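Local coordinates for monoglyceride lipase (Saccharomyces cerevisiae, PDB 4ZWN), which hydrolyses monoacylglycerols, preferring monounsaturated ones, to free fatty acids and glycerol, and also takes part in the breakdown of fatty acid ethyl esters, at residues 137-142 / 322-327; 81-86 / 315-320; 40-45 / 95-100; 68-73 / 237-242. The protein carries 2 engineered substitutions. All blocks are in the same frame, centred on the assembly; numbering follows the deposited sequence.

Interaction 1. Residues 137-142 / 322-327; sequences PLFMWG and QWLDKH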
loop_
_atom_site.group_PDB
_atom_site.type_symbol
_atom_site.label_atom_id
_atom_site.label_comp_id
_atom_site.label_asym_id
_atom_site.label_seq_id
_atom_site.Cartn_x
_atom_site.Cartn_y
_atom_site.Cartn_z
ATOM N N PRO A 137 -16.718 1.357 -10.200
ATOM C CA PRO A 137 -15.384 0.818 -10.480
ATOM C C PRO A 137 -14.571 0.560 -9.214
ATOM O O PRO A 137 -14.708 1.286 -8.225
ATOM C CB PRO A 137 -14.738 1.916 -11.325
ATOM C CG PRO A 137 -15.414 3.166 -10.879
ATOM C CD PRO A 137 -16.834 2.772 -10.598
ATOM N N LEU A 138 -13.733 -0.472 -9.256
ATOM C CA LEU A 138 -12.863 -0.811 -8.138
ATOM C C LEU A 138 -11.406 -0.541 -8.484
ATOM O O LEU A 138 -10.857 -1.143 -9.408
ATOM C CB LEU A 138 -13.038 -2.277 -7.742
ATOM C CG LEU A 138 -12.177 -2.756 -6.572
ATOM C CD1 LEU A 138 -12.536 -2.006 -5.295
ATOM C CD2 LEU A 138 -12.320 -4.256 -6.377
ATOM N N PHE A 139 -10.785 0.368 -7.739
ATOM C CA PHE A 139 -9.382 0.706 -7.944
ATOM C C PHE A 139 -8.516 0.078 -6.859
ATOM O O PHE A 139 -9.001 -0.225 -5.768
ATOM C CB PHE A 139 -9.190 2.226 -7.965
ATOM C CG PHE A 139 -9.858 2.907 -9.129
ATOM C CD1 PHE A 139 -11.174 3.333 -9.039
ATOM C CD2 PHE A 139 -9.168 3.125 -10.308
ATOM C CE1 PHE A 139 -11.791 3.959 -10.107
ATOM C CE2 PHE A 139 -9.779 3.750 -11.380
ATOM C CZ PHE A 139 -11.092 4.169 -11.279
ATOM N N MET A 140 -7.236 -0.116 -7.163
ATOM C CA MET A 140 -6.313 -0.732 -6.218
ATOM C C MET A 140 -5.150 0.202 -5.886
ATOM O O MET A 140 -4.479 0.721 -6.777
ATOM C CB MET A 140 -5.792 -2.064 -6.771
ATOM C CG MET A 140 -4.823 -2.791 -5.847
ATOM S SD MET A 140 -4.383 -4.440 -6.438
ATOM C CE MET A 140 -5.954 -5.285 -6.292
ATOM N N TRP A 141 -4.924 0.404 -4.592
ATOM C CA TRP A 141 -3.893 1.308 -4.094
ATOM C C TRP A 141 -2.989 0.567 -3.119
ATOM O O TRP A 141 -3.455 -0.266 -2.346
ATOM C CB TRP A 141 -4.537 2.519 -3.416
ATOM C CG TRP A 141 -3.592 3.484 -2.750
ATOM C CD1 TRP A 141 -3.113 4.650 -3.274
ATOM C CD2 TRP A 141 -3.045 3.387 -1.427
ATOM N NE1 TRP A 141 -2.294 5.277 -2.367
ATOM C CE2 TRP A 141 -2.235 4.524 -1.224
ATOM C CE3 TRP A 141 -3.156 2.447 -0.395
ATOM C CZ2 TRP A 141 -1.540 4.747 -0.035
ATOM C CZ3 TRP A 141 -2.463 2.670 0.787
ATOM C CH2 TRP A 141 -1.667 3.811 0.956
ATOM N N GLY A 142 -1.698 0.869 -3.154
ATOM C CA GLY A 142 -0.757 0.233 -2.252
ATOM C C GLY A 142 0.418 1.130 -1.923
ATOM O O GLY A 142 0.901 1.867 -2.782
ATOM N N GLN A 322 -7.750 13.771 -8.752
ATOM C CA GLN A 322 -7.971 14.183 -10.136
ATOM C C GLN A 322 -7.796 13.010 -11.087
ATOM O O GLN A 322 -8.508 12.896 -12.087
ATOM C CB GLN A 322 -7.021 15.319 -10.524
ATOM C CG GLN A 322 -7.335 16.644 -9.850
ATOM C CD GLN A 322 -6.279 17.696 -10.119
ATOM O OE1 GLN A 322 -5.272 17.429 -10.777
ATOM N NE2 GLN A 322 -6.503 18.902 -9.609
ATOM N N TRP A 323 -6.845 12.140 -10.765
ATOM C CA TRP A 323 -6.581 10.959 -11.574
ATOM C C TRP A 323 -7.773 10.009 -11.541
ATOM O O TRP A 323 -8.155 9.445 -12.566
ATOM C CB TRP A 323 -5.319 10.249 -11.083
ATOM C CG TRP A 323 -4.880 9.127 -11.964
ATOM C CD1 TRP A 323 -4.109 9.219 -13.084
ATOM C CD2 TRP A 323 -5.179 7.739 -11.794
ATOM N NE1 TRP A 323 -3.912 7.972 -13.626
ATOM C CE2 TRP A 323 -4.560 7.046 -12.852
ATOM C CE3 TRP A 323 -5.911 7.015 -10.849
ATOM C CZ2 TRP A 323 -4.649 5.665 -12.993
ATOM C CZ3 TRP A 323 -6.000 5.641 -10.990
ATOM C CH2 TRP A 323 -5.371 4.980 -12.055
ATOM N N LEU A 324 -8.355 9.841 -10.355
ATOM C CA LEU A 324 -9.536 9.000 -10.182
ATOM C C LEU A 324 -10.738 9.556 -10.934
ATOM O O LEU A 324 -11.462 8.814 -11.598
ATOM C CB LEU A 324 -9.881 8.856 -8.699
ATOM C CG LEU A 324 -8.942 8.017 -7.836
ATOM C CD1 LEU A 324 -9.316 8.148 -6.371
ATOM C CD2 LEU A 324 -8.981 6.562 -8.276
ATOM N N ASP A 325 -10.952 10.864 -10.809
ATOM C CA ASP A 325 -12.046 11.531 -11.503
ATOM C C ASP A 325 -11.935 11.311 -13.002
ATOM O O ASP A 325 -12.926 11.017 -13.669
ATOM C CB ASP A 325 -12.058 13.031 -11.192
ATOM C CG ASP A 325 -12.463 13.329 -9.762
ATOM O OD1 ASP A 325 -13.056 12.442 -9.109
ATOM O OD2 ASP A 325 -12.194 14.453 -9.292
ATOM N N LYS A 326 -10.718 11.440 -13.520
ATOM C CA LYS A 326 -10.463 11.258 -14.944
ATOM C C LYS A 326 -10.875 9.865 -15.423
ATOM O O LYS A 326 -11.320 9.699 -16.560
ATOM C CB LYS A 326 -8.986 11.510 -15.250
ATOM C CG LYS A 326 -8.645 11.481 -16.726
ATOM C CD LYS A 326 -7.159 11.694 -16.953
ATOM C CE LYS A 326 -6.842 11.757 -18.435
ATOM N NZ LYS A 326 -7.409 10.582 -19.157
ATOM N N HIS A 327 -10.746 8.871 -14.546
ATOM C CA HIS A 327 -11.038 7.490 -14.918
ATOM C C HIS A 327 -12.391 7.047 -14.378
ATOM O O HIS A 327 -12.726 5.849 -14.362
ATOM C CB HIS A 327 -9.923 6.574 -14.437
ATOM C CG HIS A 327 -8.609 6.852 -15.094
ATOM N ND1 HIS A 327 -7.742 7.829 -14.649
ATOM C CD2 HIS A 327 -8.019 6.294 -16.180
ATOM C CE1 HIS A 327 -6.673 7.852 -15.425
ATOM N NE2 HIS A 327 -6.816 6.933 -16.361
#
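Leu324 meets Phe139 with a single methyl group: CD2 stands 3.9 Å from the centroid of the Phe139 ring and only 12° off the ring normal, a CH-pi contact over the middle of the face. Having CG anti to the carbonyl carbon (chi1 -71°) lets the end of the leucine side chain swing over to the ring. A second apolar contact comes from Trp323, whose CZ3 approaches Phe139 CD2 obliquely at 4.1 Å. At the far end of the ring, Phe139 CZ lies 4.1 Å from His327 CB, and the His327 carbonyl oxygen sits at the ring edge, near its plane. Phe139 supplies 85 of the 171 Å² buried between the segments. In the alpha/beta-hydrolase fold this joins the inner strand 138-143, which runs into the GXSXG motif, to the last helix, 310-326. Cutting Phe139 back to an alanine would probably open a gap between strand and helix end and leave Leu324 CD2 without the ring face it rests on. Side-chain hydrogen bonds settle the histidine. His327, the first residue to leave helical geometry, donates from ND1 to Trp323 O at 2.7 Å, almost perfectly straight at 179° and within the imidazole plane. Its NE2 is bonded to Asp291, so both ring nitrogens have partners and the ring's rotation is fixed.

Interaction 2. Residues 81-86 / 315-320; sequences MDHLSL and TVFNDM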
loop_
_atom_site.group_PDB
_atom_site.type_symbol
_atom_site.label_atom_id
_atom_site.label_comp_id
_atom_site.label_asym_id
_atom_site.label_seq_id
_atom_site.Cartn_x
_atom_site.Cartn_y
_atom_site.Cartn_z
ATOM N N MET A 81 -8.408 7.695 3.566
ATOM C CA MET A 81 -9.804 7.285 3.467
ATOM C C MET A 81 -10.763 8.425 3.804
ATOM O O MET A 81 -11.845 8.527 3.223
ATOM C CB MET A 81 -10.068 6.088 4.383
ATOM C CG MET A 81 -9.313 4.837 3.976
ATOM S SD MET A 81 -9.731 3.355 4.914
ATOM C CE MET A 81 -8.978 3.728 6.495
ATOM N N ASP A 82 -10.361 9.280 4.739
ATOM C CA ASP A 82 -11.174 10.428 5.124
ATOM C C ASP A 82 -11.333 11.399 3.955
ATOM O O ASP A 82 -12.441 11.838 3.651
ATOM C CB ASP A 82 -10.560 11.143 6.330
ATOM C CG ASP A 82 -11.522 12.125 6.982
ATOM O OD1 ASP A 82 -12.733 11.816 7.053
ATOM O OD2 ASP A 82 -11.070 13.203 7.426
ATOM N N HIS A 83 -10.223 11.726 3.297
ATOM C CA HIS A 83 -10.253 12.639 2.155
ATOM C C HIS A 83 -10.975 12.025 0.959
ATOM O O HIS A 83 -11.682 12.721 0.234
ATOM C CB HIS A 83 -8.834 13.052 1.750
ATOM C CG HIS A 83 -8.226 14.091 2.640
ATOM N ND1 HIS A 83 -7.836 13.828 3.936
ATOM C CD2 HIS A 83 -7.937 15.396 2.419
ATOM C CE1 HIS A 83 -7.333 14.924 4.474
ATOM N NE2 HIS A 83 -7.382 15.889 3.575
ATOM N N LEU A 84 -10.795 10.724 0.750
ATOM C CA LEU A 84 -11.500 10.033 -0.326
ATOM C C LEU A 84 -13.006 10.050 -0.086
ATOM O O LEU A 84 -13.791 10.218 -1.019
ATOM C CB LEU A 84 -11.005 8.593 -0.467
ATOM C CG LEU A 84 -9.643 8.387 -1.131
ATOM C CD1 LEU A 84 -9.229 6.926 -1.061
ATOM C CD2 LEU A 84 -9.671 8.865 -2.575
ATOM N N SER A 85 -13.401 9.875 1.172
ATOM C CA SER A 85 -14.811 9.872 1.548
ATOM C C SER A 85 -15.457 11.222 1.253
ATOM O O SER A 85 -16.601 11.288 0.803
ATOM C CB SER A 85 -14.968 9.525 3.031
ATOM O OG SER A 85 -16.331 9.506 3.413
ATOM N N LEU A 86 -14.708 12.294 1.499
ATOM C CA LEU A 86 -15.184 13.651 1.248
ATOM C C LEU A 86 -15.318 13.960 -0.239
ATOM O O LEU A 86 -16.065 14.861 -0.627
ATOM C CB LEU A 86 -14.247 14.673 1.898
ATOM C CG LEU A 86 -14.266 14.748 3.424
ATOM C CD1 LEU A 86 -13.149 15.641 3.925
ATOM C CD2 LEU A 86 -15.610 15.255 3.912
ATOM N N THR A 315 -0.966 18.052 -2.010
ATOM C CA THR A 315 -0.457 17.967 -3.376
ATOM C C THR A 315 -0.566 16.542 -3.909
ATOM O O THR A 315 -0.992 16.313 -5.045
ATOM C CB THR A 315 1.015 18.420 -3.456
ATOM O OG1 THR A 315 1.148 19.735 -2.900
ATOM C CG2 THR A 315 1.498 18.424 -4.900
ATOM N N VAL A 316 -0.184 15.586 -3.069
ATOM C CA VAL A 316 -0.183 14.181 -3.451
ATOM C C VAL A 316 -1.602 13.639 -3.625
ATOM O O VAL A 316 -1.900 12.978 -4.621
ATOM C CB VAL A 316 0.587 13.333 -2.415
ATOM C CG1 VAL A 316 0.329 11.865 -2.625
ATOM C CG2 VAL A 316 2.082 13.625 -2.506
ATOM N N PHE A 317 -2.482 13.934 -2.671
ATOM C CA PHE A 317 -3.855 13.438 -2.734
ATOM C C PHE A 317 -4.654 14.064 -3.873
ATOM O O PHE A 317 -5.472 13.392 -4.505
ATOM C CB PHE A 317 -4.592 13.681 -1.417
ATOM C CG PHE A 317 -6.065 13.391 -1.498
ATOM C CD1 PHE A 317 -6.525 12.085 -1.502
ATOM C CD2 PHE A 317 -6.987 14.422 -1.593
ATOM C CE1 PHE A 317 -7.879 11.813 -1.587
ATOM C CE2 PHE A 317 -8.340 14.154 -1.681
ATOM C CZ PHE A 317 -8.787 12.849 -1.679
ATOM N N ASN A 318 -4.435 15.351 -4.124
ATOM C CA ASN A 318 -5.144 16.029 -5.204
ATOM C C ASN A 318 -4.829 15.416 -6.558
ATOM O O ASN A 318 -5.703 15.328 -7.423
ATOM C CB ASN A 318 -4.817 17.522 -5.220
ATOM C CG ASN A 318 -5.514 18.278 -4.111
ATOM O OD1 ASN A 318 -6.475 17.783 -3.518
ATOM N ND2 ASN A 318 -5.037 19.485 -3.825
ATOM N N ASP A 319 -3.587 14.987 -6.745
ATOM C CA ASP A 319 -3.212 14.345 -7.997
ATOM C C ASP A 319 -3.929 13.008 -8.130
ATOM O O ASP A 319 -4.386 12.643 -9.213
ATOM C CB ASP A 319 -1.696 14.164 -8.087
ATOM C CG ASP A 319 -0.967 15.469 -8.350
ATOM O OD1 ASP A 319 -1.626 16.439 -8.784
ATOM O OD2 ASP A 319 0.261 15.526 -8.129
ATOM N N MET A 320 -4.042 12.286 -7.021
ATOM C CA MET A 320 -4.740 11.007 -7.018
ATOM C C MET A 320 -6.237 11.206 -7.243
ATOM O O MET A 320 -6.863 10.471 -8.008
ATOM C CB MET A 320 -4.495 10.265 -5.704
ATOM C CG MET A 320 -5.334 9.009 -5.541
ATOM S SD MET A 320 -4.890 8.069 -4.071
ATOM C CE MET A 320 -6.200 6.845 -4.044
#
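One face of the Phe317 ring carries His83 CB, 3.6 Å from the ring centroid in a CH-pi contact, and the ring's edge meets Leu84, whose CG lies in the ring plane. Here helices 78-86 and 310-326 of the alpha/beta-hydrolase fold pack against each other, their local axes 11.3 Å apart at closest and crossing at -44°. The imidazole of His83 turns its edge to the face of Phe317 in an edge-to-face pair, with centroids 5.3 Å apart and planes at 67°. Beyond the two segments, His83 also meets Phe313 edge-to-face, and its ND1 is hydrogen-bonded to Arg79 O, which fixes how the imidazole is turned. Phe317 reaches across because its CG is anti to the backbone N (chi1 171°), directing the ring at the opposite helix. Leu84 CD2 closes on Phe317 CE1 at 3.6 Å. The other methyl of this leucine, CD1, faces the fully extended Met320, whose terminal CE lies 4.3 Å from it.

Interaction 3. Residues 40-45 / 95-100; sequences NFDGAK and DQRGAG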
loop_
_atom_site.group_PDB
_atom_site.type_symbol
_atom_site.label_atom_id
_atom_site.label_comp_id
_atom_site.label_asym_id
_atom_site.label_seq_id
_atom_site.Cartn_x
_atom_site.Cartn_y
_atom_site.Cartn_z
ATOM N N ASN A 40 -13.230 -14.108 9.028
ATOM C CA ASN A 40 -12.331 -15.254 9.002
ATOM C C ASN A 40 -12.084 -15.769 7.586
ATOM O O ASN A 40 -13.010 -15.875 6.778
ATOM C CB ASN A 40 -12.890 -16.382 9.870
ATOM C CG ASN A 40 -12.853 -16.056 11.354
ATOM O OD1 ASN A 40 -12.694 -14.901 11.749
ATOM N ND2 ASN A 40 -12.999 -17.082 12.183
ATOM N N PHE A 41 -10.827 -16.086 7.296
ATOM C CA PHE A 41 -10.453 -16.675 6.016
ATOM C C PHE A 41 -9.109 -17.385 6.122
ATOM O O PHE A 41 -8.120 -16.788 6.548
ATOM C CB PHE A 41 -10.396 -15.609 4.916
ATOM C CG PHE A 41 -9.889 -16.125 3.597
ATOM C CD1 PHE A 41 -10.730 -16.814 2.739
ATOM C CD2 PHE A 41 -8.574 -15.912 3.211
ATOM C CE1 PHE A 41 -10.271 -17.290 1.521
ATOM C CE2 PHE A 41 -8.106 -16.386 1.993
ATOM C CZ PHE A 41 -8.957 -17.077 1.148
ATOM N N ASP A 42 -9.098 -18.658 5.734
ATOM C CA ASP A 42 -7.885 -19.471 5.674
ATOM C C ASP A 42 -7.063 -19.393 6.959
ATOM O O ASP A 42 -5.856 -19.165 6.924
ATOM C CB ASP A 42 -7.030 -19.054 4.476
ATOM C CG ASP A 42 -5.982 -20.089 4.121
ATOM O OD1 ASP A 42 -6.181 -21.275 4.459
ATOM O OD2 ASP A 42 -4.960 -19.718 3.505
ATOM N N GLY A 43 -7.732 -19.569 8.092
ATOM C CA GLY A 43 -7.057 -19.666 9.373
ATOM C C GLY A 43 -6.586 -18.348 9.959
ATOM O O GLY A 43 -5.643 -18.318 10.748
ATOM N N ALA A 44 -7.239 -17.256 9.579
ATOM C CA ALA A 44 -6.897 -15.952 10.135
ATOM C C ALA A 44 -8.133 -15.070 10.291
ATOM O O ALA A 44 -9.043 -15.105 9.462
ATOM C CB ALA A 44 -5.858 -15.264 9.266
ATOM N N LYS A 45 -8.161 -14.288 11.365
ATOM C CA LYS A 45 -9.259 -13.361 11.608
ATOM C C LYS A 45 -8.866 -11.967 11.142
ATOM O O LYS A 45 -8.195 -11.226 11.859
ATOM C CB LYS A 45 -9.644 -13.341 13.090
ATOM C CG LYS A 45 -10.941 -12.599 13.370
ATOM C CD LYS A 45 -11.268 -12.545 14.853
ATOM C CE LYS A 45 -10.330 -11.609 15.597
ATOM N NZ LYS A 45 -10.790 -11.358 16.992
ATOM N N ASP A 95 -6.211 -5.219 7.603
ATOM C CA ASP A 95 -4.914 -5.586 8.148
ATOM C C ASP A 95 -4.538 -6.948 7.580
ATOM O O ASP A 95 -5.235 -7.934 7.806
ATOM C CB ASP A 95 -4.939 -5.612 9.680
ATOM C CG ASP A 95 -5.102 -4.226 10.292
ATOM O OD1 ASP A 95 -5.001 -3.221 9.554
ATOM O OD2 ASP A 95 -5.318 -4.140 11.519
ATOM N N GLN A 96 -3.450 -6.994 6.817
ATOM C CA GLN A 96 -3.044 -8.222 6.143
ATOM C C GLN A 96 -2.500 -9.246 7.131
ATOM O O GLN A 96 -2.151 -8.907 8.263
ATOM C CB GLN A 96 -1.989 -7.927 5.074
ATOM C CG GLN A 96 -2.409 -6.901 4.037
ATOM C CD GLN A 96 -1.282 -6.558 3.080
ATOM O OE1 GLN A 96 -0.813 -7.410 2.327
ATOM N NE2 GLN A 96 -0.836 -5.307 3.115
ATOM N N ARG A 97 -2.433 -10.499 6.690
ATOM C CA ARG A 97 -1.865 -11.569 7.496
ATOM C C ARG A 97 -0.429 -11.231 7.882
ATOM O O ARG A 97 0.409 -10.971 7.021
ATOM C CB ARG A 97 -1.918 -12.898 6.739
ATOM C CG ARG A 97 -1.543 -14.114 7.573
ATOM C CD ARG A 97 -1.546 -15.374 6.721
ATOM N NE ARG A 97 -2.817 -15.557 6.024
ATOM C CZ ARG A 97 -3.782 -16.378 6.425
ATOM N NH1 ARG A 97 -3.625 -17.110 7.519
ATOM N NH2 ARG A 97 -4.905 -16.473 5.725
ATOM N N GLY A 98 -0.159 -11.222 9.182
ATOM C CA GLY A 98 1.160 -10.894 9.687
ATOM C C GLY A 98 1.232 -9.484 10.235
ATOM O O GLY A 98 2.255 -9.073 10.787
ATOM N N ALA A 99 0.138 -8.742 10.094
ATOM C CA ALA A 99 0.127 -7.333 10.470
ATOM C C ALA A 99 -1.150 -6.927 11.203
ATOM O O ALA A 99 -2.157 -7.636 11.161
ATOM C CB ALA A 99 0.314 -6.466 9.235
ATOM N N GLY A 100 -1.091 -5.780 11.873
ATOM C CA GLY A 100 -2.256 -5.188 12.507
ATOM C C GLY A 100 -2.947 -6.075 13.523
ATOM O O GLY A 100 -2.300 -6.851 14.222
#
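Arg97 holds the backbone oxygen of Asp42 end-on with two nitrogens: NH1 and NH2 each lie 3.1 Å from Asp42 O, with both N-H...O angles at 139°. The two donors come from the same face of the carbonyl plane, NH2 standing 51° out of it. A weak third bond runs from Arg97 NH2 to Phe41 O at 3.3 Å. Asp42 OD2 adds a long salt bridge to Arg97 NH2 at 3.9 Å; the oxygen is well out of the guanidinium plane, and the attraction is probably electrostatic. Ala44 CB covers one face of the guanidinium, 3.4 Å from NH1. The acceptors belong to the tight turn of the beta hairpin formed by strands 37-41 and 44-51, at the outer edge of the alpha/beta-hydrolase sheet. Asp42 and Gly43 both have positive phi, and Phe41 N bonds to Ala44 O at 3.0 Å across the turn. A bend at chi3 (-54°) carries the arginine's end to that turn, while its NE forms a salt bridge with Asp119 of helix 113-134. A leucine in place of Arg97 would probably leave Asp42 O without its two N-H donors and Asp119 without this positive partner. Arg97 itself sits in a type II turn from Gln96 to Ala99, closed by Ala99 N to Gln96 O at 2.9 Å, with Gly98 at a positive phi where a side chain would press on the preceding carbonyl oxygen.

Interaction 4. Residues 68-73 / 237-242; sequences HGFGEY and HDFMQR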
loop_
_atom_site.group_PDB
_atom_site.type_symbol
_atom_site.label_atom_id
_atom_site.label_comp_id
_atom_site.label_asym_id
_atom_site.label_seq_id
_atom_site.Cartn_x
_atom_site.Cartn_y
_atom_site.Cartn_z
ATOM N N HIS A 68 -1.982 -1.812 2.625
ATOM C CA HIS A 68 -1.029 -1.121 3.489
ATOM C C HIS A 68 0.378 -1.691 3.356
ATOM O O HIS A 68 0.578 -2.768 2.790
ATOM C CB HIS A 68 -1.482 -1.172 4.956
ATOM C CG HIS A 68 -1.412 -2.538 5.576
ATOM N ND1 HIS A 68 -0.231 -3.102 6.003
ATOM C CD2 HIS A 68 -2.384 -3.435 5.861
ATOM C CE1 HIS A 68 -0.475 -4.297 6.514
ATOM N NE2 HIS A 68 -1.777 -4.524 6.439
ATOM N N GLY A 69 1.351 -0.954 3.879
ATOM C CA GLY A 69 2.735 -1.383 3.843
ATOM C C GLY A 69 3.152 -2.111 5.105
ATOM O O GLY A 69 2.385 -2.205 6.068
ATOM N N PHE A 70 4.374 -2.635 5.094
ATOM C CA PHE A 70 4.925 -3.327 6.248
ATOM C C PHE A 70 4.920 -2.411 7.467
ATOM O O PHE A 70 5.376 -1.269 7.395
ATOM C CB PHE A 70 6.343 -3.818 5.945
ATOM C CG PHE A 70 6.977 -4.589 7.071
ATOM C CD1 PHE A 70 6.427 -5.785 7.507
ATOM C CD2 PHE A 70 8.134 -4.127 7.681
ATOM C CE1 PHE A 70 7.011 -6.499 8.539
ATOM C CE2 PHE A 70 8.724 -4.838 8.712
ATOM C CZ PHE A 70 8.160 -6.024 9.143
ATOM N N GLY A 71 4.381 -2.908 8.575
ATOM C CA GLY A 71 4.329 -2.138 9.805
ATOM C C GLY A 71 3.116 -1.238 9.939
ATOM O O GLY A 71 2.894 -0.641 10.993
ATOM N N GLU A 72 2.329 -1.139 8.873
ATOM C CA GLU A 72 1.152 -0.280 8.870
ATOM C C GLU A 72 -0.116 -1.048 9.238
ATOM O O GLU A 72 -0.091 -2.269 9.396
ATOM C CB GLU A 72 0.982 0.386 7.502
ATOM C CG GLU A 72 2.060 1.408 7.162
ATOM C CD GLU A 72 1.765 2.145 5.871
ATOM O OE1 GLU A 72 0.920 1.655 5.090
ATOM O OE2 GLU A 72 2.369 3.216 5.639
ATOM N N TYR A 73 -1.217 -0.315 9.372
ATOM C CA TYR A 73 -2.523 -0.892 9.681
ATOM C C TYR A 73 -3.606 0.149 9.383
ATOM O O TYR A 73 -3.308 1.204 8.823
ATOM C CB TYR A 73 -2.591 -1.373 11.141
ATOM C CG TYR A 73 -2.418 -0.281 12.175
ATOM C CD1 TYR A 73 -1.187 0.334 12.365
ATOM C CD2 TYR A 73 -3.482 0.125 12.969
ATOM C CE1 TYR A 73 -1.023 1.331 13.300
ATOM C CE2 TYR A 73 -3.326 1.121 13.912
ATOM C CZ TYR A 73 -2.094 1.724 14.071
ATOM O OH TYR A 73 -1.927 2.717 15.009
ATOM N N HIS A 237 11.787 -11.826 2.953
ATOM C CA HIS A 237 12.332 -12.329 1.697
ATOM C C HIS A 237 11.327 -12.205 0.563
ATOM O O HIS A 237 11.671 -11.813 -0.552
ATOM C CB HIS A 237 12.755 -13.791 1.844
ATOM C CG HIS A 237 13.164 -14.441 0.557
ATOM N ND1 HIS A 237 12.254 -14.980 -0.328
ATOM C CD2 HIS A 237 14.386 -14.651 0.013
ATOM C CE1 HIS A 237 12.898 -15.487 -1.365
ATOM N NE2 HIS A 237 14.194 -15.301 -1.181
ATOM N N ASP A 238 10.080 -12.542 0.864
ATOM C CA ASP A 238 9.059 -12.633 -0.162
ATOM C C ASP A 238 8.669 -11.279 -0.742
ATOM O O ASP A 238 8.439 -11.174 -1.947
ATOM C CB ASP A 238 7.834 -13.358 0.390
ATOM C CG ASP A 238 8.037 -14.857 0.448
ATOM O OD1 ASP A 238 9.180 -15.299 0.208
ATOM O OD2 ASP A 238 7.069 -15.594 0.731
ATOM N N PHE A 239 8.604 -10.235 0.080
ATOM C CA PHE A 239 8.278 -8.937 -0.497
ATOM C C PHE A 239 9.536 -8.233 -1.008
ATOM O O PHE A 239 9.447 -7.324 -1.828
ATOM C CB PHE A 239 7.481 -8.043 0.482
ATOM C CG PHE A 239 8.180 -7.709 1.782
ATOM C CD1 PHE A 239 9.337 -6.953 1.807
ATOM C CD2 PHE A 239 7.609 -8.073 2.988
ATOM C CE1 PHE A 239 9.946 -6.621 3.000
ATOM C CE2 PHE A 239 8.208 -7.738 4.188
ATOM C CZ PHE A 239 9.378 -7.012 4.193
ATOM N N MET A 240 10.706 -8.662 -0.542
ATOM C CA MET A 240 11.952 -8.139 -1.094
ATOM C C MET A 240 12.135 -8.678 -2.504
ATOM O O MET A 240 12.470 -7.931 -3.426
ATOM C CB MET A 240 13.151 -8.513 -0.218
ATOM C CG MET A 240 13.268 -7.700 1.063
ATOM S SD MET A 240 13.765 -5.997 0.774
ATOM C CE MET A 240 15.387 -6.248 0.052
ATOM N N GLN A 241 11.900 -9.977 -2.665
ATOM C CA GLN A 241 12.022 -10.633 -3.961
ATOM C C GLN A 241 10.933 -10.151 -4.907
ATOM O O GLN A 241 11.162 -9.984 -6.106
ATOM C CB GLN A 241 11.949 -12.152 -3.803
ATOM C CG GLN A 241 12.035 -12.916 -5.111
ATOM C CD GLN A 241 12.042 -14.417 -4.904
ATOM O OE1 GLN A 241 11.076 -14.992 -4.399
ATOM N NE2 GLN A 241 13.139 -15.060 -5.286
ATOM N N ARG A 242 9.752 -9.931 -4.342
ATOM C CA ARG A 242 8.598 -9.419 -5.071
ATOM C C ARG A 242 8.961 -8.189 -5.890
ATOM O O ARG A 242 8.693 -8.128 -7.090
ATOM C CB ARG A 242 7.471 -9.082 -4.091
ATOM C CG ARG A 242 6.090 -9.088 -4.690
ATOM C CD ARG A 242 5.146 -9.901 -3.825
ATOM N NE ARG A 242 4.977 -9.322 -2.498
ATOM C CZ ARG A 242 4.895 -10.032 -1.375
ATOM N NH1 ARG A 242 4.978 -11.354 -1.413
ATOM N NH2 ARG A 242 4.732 -9.419 -0.212
#
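Phe70 and Phe239 set their rings obliquely, planes 43° apart and centroids 5.6 Å apart. Phe239 CZ lies over one face of the Phe70 ring, and the closest atoms are Phe70 CD1 and Phe239 CE2 at 4.2 Å. The contact is light, burying 74 Å² in all. Phe70 stretches out from its loop to helix 233-248 because its CG is anti to the backbone N. Phe239 has the less usual chi1 for an aromatic on a helix (60°), with CG beside both the backbone N and the carbonyl carbon. Met145, which follows the inferred nucleophile Ser144, touches both side chains. The direction of Phe70 is set by a type II turn from Gly69 to Glu72, in which Gly71 has a backbone conformation that leaves little room for a CB. Gly69 O accepts from two donors on opposite faces of its plane: Glu72 N at 3.0 Å and, in the plane of its own ring, His68 ND1 at 2.8 Å. Gly69 N in turn gives a nearly straight bond of 173° to Glu72 OE1, at 2.9 Å, so both polar backbone atoms of Gly69 are tied down. The side chain of Phe70 comes to about 6 Å from that of Ser144. Such a His-Gly loop after strand 62-67 is typical of the oxyanion-hole region of alpha/beta hydrolases, to which the backbone of Phe70 probably contributes.

In the fold
The four contacts fall into two touching pairs. Interactions 1 and 2 share helix 310-326 and have centres 11 Å apart; Leu324 CD1 meets Leu84 CD2 at 3.9 Å, and Trp141 CD1 meets Met320 CE at the same distance, joining them into one apolar layer. Interactions 3 and 4 have centres 14 Å apart and are linked by a probable hydrogen bond of 3.0 Å between Gln96 N and His68 NE2. Interaction 4 is the one beside the inferred active site, its Phe70 side chain about 8 Å from that of His302. Strand 138-143 of interaction 1 leads into the nucleophile motif, and the nearest atoms of interactions 1 and 4 are about 5 Å apart, without touching.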